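Local coordinates for aldo-keto reductase 1 (Coptotermes gestroi, PDB 5KET), which binds NADP and, as a member of the aldo-keto reductase family, probably catalyses NADP(H)-dependent reduction of carbonyl compounds, at residues Asn198-Gln203 and Leu311-Ala316; Ile223-Leu228 and Arg318-Asp323. One frame throughout, in Å; residues are numbered along the deposited sequence.

Interaction 1 (Asn198-Gln203 and Leu311-Ala316)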
ATOM      1  N   ASN A 198       5.095   7.253  -7.608  1.00 42.71           N
ATOM      2  CA  ASN A 198       5.899   6.792  -8.736  1.00 44.40           C
ATOM      3  C   ASN A 198       6.557   8.024  -9.354  1.00 43.65           C
ATOM      4  O   ASN A 198       6.518   9.114  -8.777  1.00 47.96           O
ATOM      5  CB  ASN A 198       5.044   6.008  -9.736  1.00 47.27           C
ATOM      6  CG  ASN A 198       3.830   6.780 -10.191  1.00 49.97           C
ATOM      7  OD1 ASN A 198       3.889   7.997 -10.398  1.00 50.94           O
ATOM      8  ND2 ASN A 198       2.716   6.075 -10.362  1.00 52.15           N
ATOM      9  N   VAL A 199       7.159   7.867 -10.535  1.00 40.30           N
ATOM     10  CA  VAL A 199       7.865   9.012 -11.101  1.00 39.40           C
ATOM     11  C   VAL A 199       6.904  10.079 -11.609  1.00 37.32           C
ATOM     12  O   VAL A 199       7.315  11.229 -11.791  1.00 36.67           O
ATOM     13  CB  VAL A 199       8.830   8.598 -12.232  1.00 37.33           C
ATOM     14  CG1 VAL A 199       9.845   7.583 -11.725  1.00 41.57           C
ATOM     15  CG2 VAL A 199       8.056   8.089 -13.435  1.00 32.50           C
ATOM     16  N   TYR A 200       5.639   9.737 -11.847  1.00 37.35           N
ATOM     17  CA  TYR A 200       4.649  10.745 -12.211  1.00 43.17           C
ATOM     18  C   TYR A 200       4.010  11.416 -10.999  1.00 40.19           C
ATOM     19  O   TYR A 200       3.344  12.443 -11.162  1.00 39.25           O
ATOM     20  CB  TYR A 200       3.554  10.128 -13.089  1.00 46.55           C
ATOM     21  CG  TYR A 200       3.998   9.849 -14.508  1.00 49.64           C
ATOM     22  CD1 TYR A 200       5.196  10.367 -14.992  1.00 52.75           C
ATOM     23  CD2 TYR A 200       3.215   9.078 -15.367  1.00 49.10           C
ATOM     24  CE1 TYR A 200       5.609  10.119 -16.294  1.00 55.49           C
ATOM     25  CE2 TYR A 200       3.615   8.832 -16.665  1.00 53.20           C
ATOM     26  CZ  TYR A 200       4.814   9.350 -17.122  1.00 54.23           C
ATOM     27  OH  TYR A 200       5.217   9.101 -18.408  1.00 53.62           O
ATOM     28  N   PHE A 201       4.220  10.867  -9.794  1.00 36.09           N
ATOM     29  CA  PHE A 201       3.609  11.277  -8.539  1.00 34.59           C
ATOM     30  C   PHE A 201       4.607  10.951  -7.422  1.00 38.21           C
ATOM     31  O   PHE A 201       4.413  10.065  -6.588  1.00 40.43           O
ATOM     32  CB  PHE A 201       2.268  10.569  -8.337  1.00 37.92           C
ATOM     33  CG  PHE A 201       1.386  11.201  -7.302  1.00 40.46           C
ATOM     34  CD1 PHE A 201       1.021  12.534  -7.396  1.00 38.65           C
ATOM     35  CD2 PHE A 201       0.904  10.453  -6.242  1.00 39.14           C
ATOM     36  CE1 PHE A 201       0.208  13.106  -6.444  1.00 35.39           C
ATOM     37  CE2 PHE A 201       0.092  11.019  -5.292  1.00 36.68           C
ATOM     38  CZ  PHE A 201      -0.252  12.349  -5.392  1.00 35.77           C
ATOM     39  N   GLN A 202       5.724  11.683  -7.398  1.00 39.03           N
ATOM     40  CA  GLN A 202       6.843  11.317  -6.533  1.00 40.14           C
ATOM     41  C   GLN A 202       6.621  11.661  -5.062  1.00 42.99           C
ATOM     42  O   GLN A 202       7.350  11.136  -4.207  1.00 48.21           O
ATOM     43  CB  GLN A 202       8.124  11.988  -7.030  1.00 37.60           C
ATOM     44  CG  GLN A 202       8.596  11.457  -8.360  1.00 39.89           C
ATOM     45  CD  GLN A 202       9.681  12.298  -8.986  1.00 47.83           C
ATOM     46  OE1 GLN A 202       9.823  12.332 -10.209  1.00 55.65           O
ATOM     47  NE2 GLN A 202      10.450  12.987  -8.162  1.00 48.06           N
ATOM     48  N   GLN A 203       5.652  12.523  -4.745  1.00 36.34           N
ATOM     49  CA  GLN A 203       5.309  12.860  -3.365  1.00 33.52           C
ATOM     50  C   GLN A 203       6.532  13.362  -2.608  1.00 35.35           C
ATOM     51  O   GLN A 203       6.751  13.012  -1.446  1.00 41.26           O
ATOM     52  CB  GLN A 203       4.660  11.673  -2.635  1.00 30.79           C
ATOM     53  CG  GLN A 203       3.342  11.206  -3.230  1.00 34.35           C
ATOM     54  CD  GLN A 203       2.136  11.625  -2.409  1.00 38.18           C
ATOM     55  OE1 GLN A 203       2.022  12.784  -1.994  1.00 35.56           O
ATOM     56  NE2 GLN A 203       1.207  10.690  -2.196  1.00 40.95           N
ATOM     57  N   LEU A 311      10.136  14.203 -14.488  1.00 43.31           N
ATOM     58  CA  LEU A 311       8.907  13.578 -14.948  1.00 45.14           C
ATOM     59  C   LEU A 311       7.749  13.799 -13.991  1.00 46.98           C
ATOM     60  O   LEU A 311       6.593  13.623 -14.394  1.00 54.34           O
ATOM     61  CB  LEU A 311       9.137  12.084 -15.140  1.00 43.36           C
ATOM     62  CG  LEU A 311      10.071  11.725 -16.293  1.00 43.97           C
ATOM     63  CD1 LEU A 311      10.216  10.217 -16.338  1.00 47.56           C
ATOM     64  CD2 LEU A 311       9.562  12.330 -17.592  1.00 37.99           C
ATOM     65  N   ASP A 312       8.035  14.189 -12.751  1.00 45.46           N
ATOM     66  CA  ASP A 312       7.016  14.279 -11.708  1.00 42.58           C
ATOM     67  C   ASP A 312       5.935  15.287 -12.077  1.00 37.48           C
ATOM     68  O   ASP A 312       6.231  16.418 -12.474  1.00 37.45           O
ATOM     69  CB  ASP A 312       7.679  14.654 -10.379  1.00 44.93           C
ATOM     70  CG  ASP A 312       6.690  14.798  -9.226  1.00 46.74           C
ATOM     71  OD1 ASP A 312       5.537  14.322  -9.341  1.00 50.32           O
ATOM     72  OD2 ASP A 312       7.087  15.380  -8.186  1.00 42.37           O
ATOM     73  N   LYS A 313       4.678  14.861 -11.959  1.00 36.09           N
ATOM     74  CA  LYS A 313       3.524  15.706 -12.228  1.00 40.53           C
ATOM     75  C   LYS A 313       2.892  16.269 -10.961  1.00 43.61           C
ATOM     76  O   LYS A 313       1.903  17.003 -11.058  1.00 49.25           O
ATOM     77  CB  LYS A 313       2.471  14.923 -13.021  1.00 39.20           C
ATOM     78  CG  LYS A 313       2.903  14.575 -14.440  1.00 45.03           C
ATOM     79  CD  LYS A 313       1.900  13.657 -15.127  1.00 51.54           C
ATOM     80  CE  LYS A 313       2.065  13.713 -16.641  1.00 55.89           C
ATOM     81  NZ  LYS A 313       3.473  13.465 -17.052  1.00 59.56           N
ATOM     82  N   ARG A 314       3.455  15.954  -9.788  1.00 40.44           N
ATOM     83  CA  ARG A 314       2.913  16.330  -8.486  1.00 37.37           C
ATOM     84  C   ARG A 314       1.400  16.171  -8.429  1.00 40.89           C
ATOM     85  O   ARG A 314       0.873  15.184  -8.945  1.00 45.78           O
ATOM     86  CB  ARG A 314       3.323  17.749  -8.133  1.00 30.12           C
ATOM     87  CG  ARG A 314       4.712  18.080  -8.589  1.00 42.11           C
ATOM     88  CD  ARG A 314       5.031  19.530  -8.335  1.00 47.35           C
ATOM     89  NE  ARG A 314       4.409  20.401  -9.341  1.00 54.05           N
ATOM     90  CZ  ARG A 314       4.854  20.569 -10.577  1.00 55.56           C
ATOM     91  NH1 ARG A 314       5.935  19.925 -10.994  1.00 49.18           N
ATOM     92  NH2 ARG A 314       4.223  21.370 -11.406  1.00 59.84           N
ATOM     93  N   ALA A 315       0.701  17.128  -7.822  1.00 44.24           N
ATOM     94  CA  ALA A 315      -0.749  17.029  -7.700  1.00 49.83           C
ATOM     95  C   ALA A 315      -1.387  16.755  -9.055  1.00 65.53           C
ATOM     96  O   ALA A 315      -1.139  17.462 -10.036  1.00 67.22           O
ATOM     97  CB  ALA A 315      -1.318  18.308  -7.093  1.00 46.93           C
ATOM     98  N   ALA A 316      -2.181  15.696  -9.099  1.00 78.04           N
ATOM     99  CA  ALA A 316      -2.917  15.290 -10.293  1.00 78.61           C
ATOM    100  C   ALA A 316      -2.074  15.117 -11.562  1.00 66.60           C
ATOM    101  O   ALA A 316      -2.248  15.878 -12.508  1.00 66.63           O
ATOM    102  CB  ALA A 316      -4.034  16.290 -10.563  1.00 82.72           C
TER
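Between Tyr200 and Lys313 runs the principal backbone bond of this contact: Lys313 N donates to Tyr200 O at 2.9 Å, approaching from above the carbonyl plane, 54° out of it. The Asp312 carboxylate serves both segments. Its OD1 takes a 2.7 Å bond from Arg314 N, which closes an Asx turn, and a weak one of 3.3 Å from Gln202 N, nearly straight at 169°. With CG anti to the Asp312 backbone N (chi1 179°), the carboxylate lies beside Gln202 CB, while Asp312 CB packs near Gln202 CG.

A cation-pi contact adds to the polar set. Lys313 runs alongside Tyr200, its chain bending at the last torsion, and NZ comes to 4.2 Å from the Tyr200 ring centroid over one face, offset toward the rim. The hydroxyl of Tyr200 is tied in turn to Asp250.

In the (beta/alpha)8 barrel, Asn198-Gln203 follows strand 192-196, turns through a type I beta turn from Asn198 to Phe201 and ends at the N-cap of helix 204-212. Leu311-Ala316 begins the C-terminal extension beyond helix 302-310.

Apolar packing is lighter. Val199 CG2 meets Leu311 CD1 at 4.2 Å, the two side chains pointing the same way, and Leu311 CB stands 4.2 Å from Tyr200 CE1. Beside this packing, the Phe201 ring presents its edge to the Arg314 carbonyl.

Interaction 2 (Ile223-Leu228 and Arg318-Asp323). With NAP (NADP nicotinamide-adenine-dinucleotide phosphate), chain C.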
ATOM      1  N   ILE A 223       4.839   1.484 -10.529  1.00 37.22           N
ATOM      2  CA  ILE A 223       5.093   1.529 -11.963  1.00 40.81           C
ATOM      3  C   ILE A 223       3.836   2.020 -12.669  1.00 44.88           C
ATOM      4  O   ILE A 223       3.529   1.591 -13.790  1.00 40.86           O
ATOM      5  CB  ILE A 223       5.551   0.160 -12.498  1.00 38.64           C
ATOM      6  CG1 ILE A 223       4.512  -0.915 -12.206  1.00 30.45           C
ATOM      7  CG2 ILE A 223       6.863  -0.219 -11.878  1.00 30.83           C
ATOM      8  CD1 ILE A 223       4.908  -2.297 -12.636  1.00 31.89           C
ATOM      9  N   GLY A 224       3.104   2.934 -12.017  1.00 45.28           N
ATOM     10  CA  GLY A 224       1.820   3.394 -12.518  1.00 44.10           C
ATOM     11  C   GLY A 224       0.825   2.263 -12.395  1.00 53.29           C
ATOM     12  O   GLY A 224       1.234   1.121 -12.174  1.00 66.43           O
ATOM     13  N   SER A 225      -0.473   2.511 -12.511  1.00 50.14           N
ATOM     14  CA  SER A 225      -1.378   1.376 -12.373  1.00 53.90           C
ATOM     15  C   SER A 225      -2.051   1.120 -13.711  1.00 61.69           C
ATOM     16  O   SER A 225      -3.112   1.697 -14.004  1.00 65.54           O
ATOM     17  CB  SER A 225      -2.406   1.599 -11.265  1.00 51.93           C
ATOM     18  OG  SER A 225      -2.784   0.351 -10.708  1.00 48.94           O
ATOM     19  N   PRO A 226      -1.469   0.269 -14.565  1.00 62.49           N
ATOM     20  CA  PRO A 226      -2.045   0.076 -15.904  1.00 63.31           C
ATOM     21  C   PRO A 226      -3.391  -0.614 -15.871  1.00 67.79           C
ATOM     22  O   PRO A 226      -4.278  -0.279 -16.667  1.00 72.95           O
ATOM     23  CB  PRO A 226      -0.984  -0.772 -16.623  1.00 59.72           C
ATOM     24  CG  PRO A 226       0.264  -0.628 -15.796  1.00 57.46           C
ATOM     25  CD  PRO A 226      -0.226  -0.499 -14.392  1.00 58.95           C
ATOM     26  N   GLY A 227      -3.574  -1.573 -14.967  1.00 66.45           N
ATOM     27  CA  GLY A 227      -4.866  -2.214 -14.858  1.00 69.56           C
ATOM     28  C   GLY A 227      -5.966  -1.314 -14.340  1.00 66.66           C
ATOM     29  O   GLY A 227      -7.141  -1.626 -14.545  1.00 68.70           O
ATOM     30  N   LEU A 228      -5.599  -0.172 -13.745  1.00 61.34           N
ATOM     31  CA  LEU A 228      -6.536   0.602 -12.924  1.00 54.77           C
ATOM     32  C   LEU A 228      -7.644   1.206 -13.746  1.00 56.92           C
ATOM     33  O   LEU A 228      -8.819   1.187 -13.326  1.00 63.62           O
ATOM     34  CB  LEU A 228      -5.767   1.696 -12.183  1.00 45.42           C
ATOM     35  CG  LEU A 228      -6.668   2.722 -11.489  1.00 42.42           C
ATOM     36  CD1 LEU A 228      -7.361   2.132 -10.241  1.00 45.38           C
ATOM     37  CD2 LEU A 228      -5.848   3.956 -11.149  1.00 38.57           C
ATOM     38  N   ARG A 318      -2.549  12.236  -9.208  1.00 49.61           N
ATOM     39  CA  ARG A 318      -3.216  11.082  -8.624  1.00 47.66           C
ATOM     40  C   ARG A 318      -4.099  10.384  -9.639  1.00 49.14           C
ATOM     41  O   ARG A 318      -4.933  11.012 -10.294  1.00 54.95           O
ATOM     42  CB  ARG A 318      -4.076  11.494  -7.435  1.00 48.61           C
ATOM     43  CG  ARG A 318      -3.441  12.497  -6.550  1.00 48.17           C
ATOM     44  CD  ARG A 318      -4.446  13.109  -5.610  1.00 45.75           C
ATOM     45  NE  ARG A 318      -3.726  13.704  -4.506  1.00 46.39           N
ATOM     46  CZ  ARG A 318      -3.100  12.999  -3.580  1.00 44.76           C
ATOM     47  NH1 ARG A 318      -3.167  11.675  -3.597  1.00 46.26           N
ATOM     48  NH2 ARG A 318      -2.434  13.615  -2.619  1.00 44.07           N
ATOM     49  N   ARG A 319      -3.927   9.072  -9.749  1.00 43.12           N
ATOM     50  CA  ARG A 319      -4.952   8.223 -10.334  1.00 43.42           C
ATOM     51  C   ARG A 319      -5.825   7.587  -9.281  1.00 39.38           C
ATOM     52  O   ARG A 319      -7.003   7.323  -9.541  1.00 39.98           O
ATOM     53  CB  ARG A 319      -4.320   7.106 -11.151  1.00 47.69           C
ATOM     54  CG  ARG A 319      -3.100   7.565 -11.823  1.00 45.48           C
ATOM     55  CD  ARG A 319      -2.025   6.495 -11.925  1.00 41.61           C
ATOM     56  NE  ARG A 319      -1.134   6.874 -13.039  1.00 41.69           N
ATOM     57  CZ  ARG A 319      -1.222   6.379 -14.267  1.00 51.63           C
ATOM     58  NH1 ARG A 319      -2.156   5.485 -14.579  1.00 60.89           N
ATOM     59  NH2 ARG A 319      -0.415   6.781 -15.197  1.00 52.62           N
ATOM     60  N   PHE A 320      -5.257   7.302  -8.111  1.00 38.11           N
ATOM     61  CA  PHE A 320      -6.029   6.784  -6.983  1.00 41.43           C
ATOM     62  C   PHE A 320      -6.600   7.963  -6.197  1.00 48.36           C
ATOM     63  O   PHE A 320      -6.230   8.246  -5.056  1.00 52.39           O
ATOM     64  CB  PHE A 320      -5.169   5.878  -6.114  1.00 37.79           C
ATOM     65  CG  PHE A 320      -4.762   4.604  -6.792  1.00 42.27           C
ATOM     66  CD1 PHE A 320      -3.748   4.595  -7.746  1.00 44.16           C
ATOM     67  CD2 PHE A 320      -5.400   3.414  -6.483  1.00 40.15           C
ATOM     68  CE1 PHE A 320      -3.384   3.418  -8.373  1.00 45.68           C
ATOM     69  CE2 PHE A 320      -5.041   2.245  -7.098  1.00 41.21           C
ATOM     70  CZ  PHE A 320      -4.028   2.241  -8.044  1.00 45.08           C
ATOM     71  N   ARG A 321      -7.502   8.680  -6.862  1.00 48.22           N
ATOM     72  CA  ARG A 321      -8.206   9.764  -6.210  1.00 44.93           C
ATOM     73  C   ARG A 321      -9.312   9.203  -5.330  1.00 46.48           C
ATOM     74  O   ARG A 321      -9.641   8.014  -5.372  1.00 43.90           O
ATOM     75  CB  ARG A 321      -8.792  10.735  -7.236  1.00 47.14           C
ATOM     76  CG  ARG A 321      -7.858  11.084  -8.368  1.00 50.53           C
ATOM     77  CD  ARG A 321      -8.360  12.286  -9.152  1.00 59.38           C
ATOM     78  NE  ARG A 321      -7.882  13.546  -8.584  1.00 68.19           N
ATOM     79  CZ  ARG A 321      -6.712  14.112  -8.887  1.00 70.97           C
ATOM     80  NH1 ARG A 321      -5.887  13.528  -9.756  1.00 68.31           N
ATOM     81  NH2 ARG A 321      -6.363  15.262  -8.316  1.00 71.53           N
ATOM     82  N   MET A 322      -9.896  10.086  -4.528  1.00 53.51           N
ATOM     83  CA  MET A 322     -10.963   9.737  -3.601  1.00 59.26           C
ATOM     84  C   MET A 322     -12.081  10.762  -3.792  1.00 57.43           C
ATOM     85  O   MET A 322     -12.349  11.594  -2.922  1.00 59.38           O
ATOM     86  CB  MET A 322     -10.447   9.708  -2.162  1.00 64.61           C
ATOM     87  CG  MET A 322     -10.952   8.549  -1.330  1.00 69.94           C
ATOM     88  SD  MET A 322     -10.304   8.600   0.352  1.00 74.72           S
ATOM     89  CE  MET A 322      -8.560   8.421   0.022  1.00 74.31           C
ATOM     90  N   ASP A 323     -12.721  10.713  -4.962  1.00 54.88           N
ATOM     91  CA  ASP A 323     -13.779  11.663  -5.269  1.00 54.38           C
ATOM     92  C   ASP A 323     -14.950  10.995  -5.979  1.00 60.04           C
ATOM     93  O   ASP A 323     -15.685  11.675  -6.706  1.00 68.46           O
ATOM     94  CB  ASP A 323     -13.248  12.813  -6.128  1.00 55.60           C
ATOM     95  CG  ASP A 323     -12.529  12.326  -7.385  1.00 61.65           C
ATOM     96  OD1 ASP A 323     -12.578  11.111  -7.686  1.00 62.52           O
ATOM     97  OD2 ASP A 323     -11.911  13.167  -8.075  1.00 64.21           O
TER
HETATM   98  PA  NAP C 400       1.512  -1.309 -10.067  0.95 57.21           P
HETATM   99  O1A NAP C 400       1.860  -2.595  -9.333  0.95 54.98           O
HETATM  100  O2A NAP C 400       2.397  -0.315 -10.299  0.95 53.33           O
HETATM  101  O5B NAP C 400       0.668  -1.767 -11.446  0.95 64.42           O
HETATM  102  C5B NAP C 400       0.681  -3.173 -11.499  0.95 67.08           C
HETATM  103  C4B NAP C 400       0.076  -3.524 -12.853  0.95 68.98           C
HETATM  104  O4B NAP C 400       1.106  -3.500 -13.815  0.95 73.50           O
HETATM  105  C3B NAP C 400      -0.622  -4.912 -12.852  0.95 67.03           C
HETATM  106  O3B NAP C 400      -1.748  -4.858 -13.675  0.95 67.83           O
HETATM  107  C2B NAP C 400       0.427  -5.843 -13.507  0.95 65.45           C
HETATM  108  O2B NAP C 400      -0.097  -6.700 -14.420  0.95 58.92           O
HETATM  109  C1B NAP C 400       1.394  -4.829 -14.238  0.95 70.99           C
HETATM  110  N9A NAP C 400       2.790  -5.111 -13.929  0.95 70.13           N
HETATM  111  C8A NAP C 400       3.328  -5.557 -12.707  0.95 72.63           C
HETATM  112  N7A NAP C 400       4.669  -5.729 -12.766  0.95 74.18           N
HETATM  113  C5A NAP C 400       5.008  -5.380 -14.086  0.95 69.79           C
HETATM  114  C6A NAP C 400       6.235  -5.342 -14.763  0.95 66.77           C
HETATM  115  N6A NAP C 400       7.400  -5.698 -14.132  0.95 65.75           N
HETATM  116  N1A NAP C 400       6.314  -4.956 -16.074  0.95 68.57           N
HETATM  117  C2A NAP C 400       5.107  -4.611 -16.656  0.95 70.00           C
HETATM  118  N3A NAP C 400       3.861  -4.595 -16.142  0.95 69.89           N
HETATM  119  C4A NAP C 400       3.847  -4.993 -14.820  0.95 69.45           C
HETATM  120  O3  NAP C 400       0.459  -0.603  -9.068  0.95 67.76           O
HETATM  121  PN  NAP C 400      -0.664  -1.477  -8.391  0.95 72.84           P
HETATM  122  O1N NAP C 400      -0.828  -2.855  -8.869  0.95 75.94           O
HETATM  123  O2N NAP C 400      -1.834  -0.576  -8.089  0.95 70.24           O
HETATM  124  O5D NAP C 400      -0.033  -1.675  -6.744  0.95 75.31           O
HETATM  125  C5D NAP C 400      -0.681  -2.750  -6.247  0.95 80.58           C
HETATM  126  C4D NAP C 400      -0.328  -2.870  -4.807  0.95 82.95           C
HETATM  127  O4D NAP C 400      -0.389  -1.549  -4.266  0.95 85.17           O
HETATM  128  C3D NAP C 400      -1.498  -3.647  -4.180  0.95 82.36           C
HETATM  129  O3D NAP C 400      -1.143  -4.946  -3.974  0.95 83.82           O
HETATM  130  C2D NAP C 400      -1.652  -3.003  -2.839  0.95 82.23           C
HETATM  131  O2D NAP C 400      -0.822  -3.595  -1.931  0.95 78.32           O
HETATM  132  C1D NAP C 400      -1.124  -1.571  -3.058  0.95 84.87           C
HETATM  133  N1N NAP C 400      -2.354  -0.741  -3.130  0.95 85.81           N
HETATM  134  C2N NAP C 400      -2.681   0.028  -2.055  0.95 87.10           C
HETATM  135  C3N NAP C 400      -3.829   0.785  -2.074  0.95 88.54           C
HETATM  136  C7N NAP C 400      -4.131   1.603  -0.916  0.95 91.85           C
HETATM  137  O7N NAP C 400      -3.501   1.525   0.155  0.95 95.09           O
HETATM  138  N7N NAP C 400      -5.172   2.494  -1.037  0.95 91.97           N
HETATM  139  C4N NAP C 400      -4.689   0.763  -3.186  0.95 87.16           C
HETATM  140  C5N NAP C 400      -4.350  -0.035  -4.259  0.95 88.40           C
HETATM  141  C6N NAP C 400      -3.193  -0.790  -4.239  0.95 88.24           C
HETATM  142  P2B NAP C 400      -0.085  -8.458 -14.099  0.95 54.07           P
HETATM  143  O1X NAP C 400      -0.899  -8.450 -12.813  0.95 59.30           O
HETATM  144  O2X NAP C 400      -0.669  -9.126 -15.314  0.95 49.44           O
HETATM  145  O3X NAP C 400       1.392  -8.633 -13.752  0.95 44.98           O
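The backbones stay well apart, Ser225 and Arg319 being nearest with 8.0 Å between their CA atoms, so side chains bridge the gap. Leu228 supplies most of the apolar reach: CD2 sits over one face of the Phe320 ring, 4.0 Å from its centroid and 22° off the ring normal, a CH-pi arrangement displaced toward the rim. CD2 also meets Arg319 CB at 3.5 Å, so that one methyl touches two consecutive residues, Arg319 and Phe320. The Arg319 guanidinium, carried at the end of a chain bent at chi2, turns one face to the backbone N of Ser225.

Ser225 meets Phe320 differently. Its OG lies at the ring edge, 3.5 Å from CZ, and hydrogen-bonds to NAP O2N at 2.9 Å; with OG roughly anti to the backbone N of Ser225 (chi1 -151°), the hydroxyl reaches that phosphate oxygen. Ile223 N donates to NAP O2A at 3.0 Å, an N-H donor to the other phosphate. Phe320 CE2 comes within 3.7 Å of NAP C5N, on the nicotinamide. Phe320 also centres an inverse gamma turn, its backbone N hydrogen-bonded to the Glu196 carboxylate, and its ring meets that of Trp30. Ile223 to Gly227 and Phe320 line part of the NADP pocket, with Leu228 and Arg319 packed around them: the loop after the seventh barrel strand follows the pyrophosphate, as in other aldo-keto reductases, while the C-terminal segment brings an aromatic ring to the nicotinamide.

Overall arrangement
From the N terminus the chain meets Asn198-Gln203 after strand 192-196, then Ile223-Leu228 after strand 216-220. It next runs through several helices and the last barrel strand, 278-279, to helix 302-310 before returning to both. Interaction 1 closes a loop of 107 intervening residues and interaction 2 one of 89. Because 311-316 pairs with the earlier segment and 318-323 with the later, the two loops cross rather than nest. The C-terminal extension is thereby laid over two successive strand-to-helix loops of the barrel. The centres of the two interactions are about 12 Å apart and they touch directly: Phe201 CZ lies 3.4 Å from Arg318 CG, and Asn198 ND2 packs 3.6 Å from Gly224 CA. Interaction 2 adjoins the cofactor, whereas interaction 1 lies farther out.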